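Long-range contact in putative D-arabinose 5-phosphate isomerase (Klebsiella pneumoniae subsp. pneumoniae, PDB 3K2V), which probably interconverts D-ribulose 5-phosphate and D-arabinose 5-phosphate, and binds CMP-Kdo through the pair of CBS domains studied here: residues 45-50 and 95-100. Residues are numbered along the deposited sequence; the frame is centred on the assembly and turned at random.
Sequences LQATLR and ASIADV
A single antiparallel bridge between two helix starts, with T48 facing S96 as a non-hydrogen-bonded pair, joins the turn into helix 49-59, within the first CBS domain, to the residues that start the short helix 97-100. Two nearly straight backbone bonds flank the pair: I97 N donates to A47 O (2.9 Å, 174°) and L49 N to A95 O (2.8 Å). Both donors lie well off the carbonyl planes, that of L49 by 32°. T48 and S96 are both N-caps, their hydroxyls turned from the bridge toward their own helices. The T48 hydroxyl caps D51 N. The cap at S96 is less certain: the residue has two conformers, and in the one described OG makes only a long, bent bond with D99 N (3.3 Å). Each acceptor carbonyl also serves a water: one links A47 O to A98 N, the other joins A95 O to R50 N.

On the side of the bridge facing F77, apolar side chains pack together. The L49 and I97 side chains cross at about a right angle, their CD1 methyls 4.1 Å apart. The branch at CG of L49, with chi2 at 53°, also sends CD1 to V100 CG2 and directs CD2 to A95 CB at 4.1 Å. I97 CG2 leans on A47 CB at 3.9 Å, and at the far end A98 CB touches L45 CD1 at 4.0 Å.

F77 of strand 73-78 receives L49, I97 and V100 together, and L45 rests on I74 of the same strand. At the start of helix 49-59 the second subunit closes in: its F86 packs on L49, and its D87 forms a salt bridge with R50.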
loop_
_atom_site.group_PDB
_atom_site.type_symbol
_atom_site.label_atom_id
_atom_site.label_comp_id
_atom_site.label_asym_id
_atom_site.label_seq_id
_atom_site.Cartn_x
_atom_site.Cartn_y
_atom_site.Cartn_z
ATOM N N LEU A 45 20.456 -10.814 -0.535
ATOM C CA LEU A 45 20.770 -10.302 -1.860
ATOM C C LEU A 45 20.600 -11.352 -2.953
ATOM O O LEU A 45 20.306 -10.989 -4.088
ATOM C CB LEU A 45 22.196 -9.740 -1.913
ATOM C CG LEU A 45 22.597 -9.015 -3.212
ATOM C CD1 LEU A 45 21.708 -7.793 -3.401
ATOM C CD2 LEU A 45 24.076 -8.625 -3.168
ATOM N N GLN A 46 20.742 -12.640 -2.630
ATOM C CA GLN A 46 20.553 -13.695 -3.634
ATOM C C GLN A 46 19.112 -14.238 -3.699
ATOM O O GLN A 46 18.863 -15.200 -4.403
ATOM C CB GLN A 46 21.523 -14.879 -3.403
ATOM C CG GLN A 46 22.974 -14.495 -3.069
ATOM C CD GLN A 46 23.535 -13.437 -3.995
ATOM O OE1 GLN A 46 23.328 -13.486 -5.204
ATOM N NE2 GLN A 46 24.248 -12.465 -3.425
ATOM N N ALA A 47 18.172 -13.634 -2.982
ATOM C CA ALA A 47 16.784 -14.122 -2.991
ATOM C C ALA A 47 16.157 -13.978 -4.376
ATOM O O ALA A 47 16.492 -13.068 -5.124
ATOM C CB ALA A 47 15.943 -13.375 -1.986
ATOM N N THR A 48 15.240 -14.878 -4.700
ATOM C CA THR A 48 14.438 -14.742 -5.900
ATOM C C THR A 48 13.325 -13.743 -5.612
ATOM O O THR A 48 13.014 -13.442 -4.446
ATOM C CB THR A 48 13.811 -16.073 -6.342
ATOM O OG1 THR A 48 12.852 -16.481 -5.354
ATOM C CG2 THR A 48 14.877 -17.147 -6.546
ATOM N N LEU A 49 12.723 -13.218 -6.666
ATOM C CA LEU A 49 11.546 -12.378 -6.510
ATOM C C LEU A 49 10.436 -13.131 -5.780
ATOM O O LEU A 49 9.777 -12.538 -4.942
ATOM C CB LEU A 49 11.026 -11.902 -7.861
ATOM C CG LEU A 49 9.712 -11.133 -7.917
ATOM C CD1 LEU A 49 9.685 -9.903 -6.962
ATOM C CD2 LEU A 49 9.437 -10.733 -9.378
ATOM N N ARG A 50 10.220 -14.414 -6.111
ATOM C CA ARG A 50 9.196 -15.207 -5.415
ATOM C C ARG A 50 9.489 -15.326 -3.915
ATOM O O ARG A 50 8.578 -15.194 -3.120
ATOM C CB ARG A 50 9.017 -16.629 -5.997
ATOM C CG ARG A 50 8.537 -16.703 -7.435
ATOM C CD ARG A 50 7.042 -16.502 -7.637
ATOM N NE ARG A 50 6.167 -17.422 -6.903
ATOM C CZ ARG A 50 5.804 -18.645 -7.270
ATOM N NH1 ARG A 50 6.241 -19.205 -8.365
ATOM N NH2 ARG A 50 4.985 -19.330 -6.491
ATOM N N ALA A 95 12.619 -13.918 -11.968
ATOM C CA ALA A 95 13.518 -12.804 -11.621
ATOM C C ALA A 95 14.169 -12.934 -10.230
ATOM O O ALA A 95 13.617 -13.562 -9.310
ATOM C CB ALA A 95 12.768 -11.457 -11.694
ATOM N N SER A 96 15.349 -12.354 -10.085
ATOM C CA SER A 96 15.997 -12.260 -8.786
ATOM C C SER A 96 15.549 -10.956 -8.144
ATOM O O SER A 96 15.141 -10.037 -8.852
ATOM C CB SER A 96 17.505 -12.273 -8.965
ATOM O OG SER A 96 17.950 -11.000 -9.377
ATOM N N ILE A 97 15.605 -10.870 -6.818
ATOM C CA ILE A 97 15.252 -9.636 -6.119
ATOM C C ILE A 97 16.261 -8.526 -6.404
ATOM O O ILE A 97 15.884 -7.365 -6.520
ATOM C CB ILE A 97 15.014 -9.818 -4.590
ATOM C CG1 ILE A 97 14.145 -8.679 -4.038
ATOM C CG2 ILE A 97 16.369 -9.967 -3.807
ATOM C CD1 ILE A 97 12.766 -8.480 -4.706
ATOM N N ALA A 98 17.517 -8.894 -6.562
ATOM C CA ALA A 98 18.605 -7.929 -6.773
ATOM C C ALA A 98 18.384 -7.137 -8.082
ATOM O O ALA A 98 18.762 -5.979 -8.191
ATOM C CB ALA A 98 19.952 -8.666 -6.867
ATOM N N ASP A 99 17.744 -7.762 -9.046
ATOM C CA ASP A 99 17.537 -7.101 -10.318
ATOM C C ASP A 99 16.352 -6.136 -10.348
ATOM O O ASP A 99 16.304 -5.272 -11.216
ATOM C CB ASP A 99 17.399 -8.158 -11.397
ATOM C CG ASP A 99 18.692 -8.926 -11.615
ATOM O OD1 ASP A 99 19.808 -8.477 -11.167
ATOM O OD2 ASP A 99 18.593 -10.000 -12.226
ATOM N N VAL A 100 15.404 -6.285 -9.424
ATOM C CA VAL A 100 14.191 -5.480 -9.445
ATOM C C VAL A 100 13.959 -4.606 -8.213
ATOM O O VAL A 100 13.033 -3.790 -8.199
ATOM C CB VAL A 100 12.942 -6.341 -9.714
ATOM C CG1 VAL A 100 13.077 -7.062 -11.061
ATOM C CG2 VAL A 100 12.644 -7.347 -8.564
HETATM O O HOH W 1 18.716 -11.718 -5.941
HETATM O O HOH W 2 11.494 -15.440 -8.821
#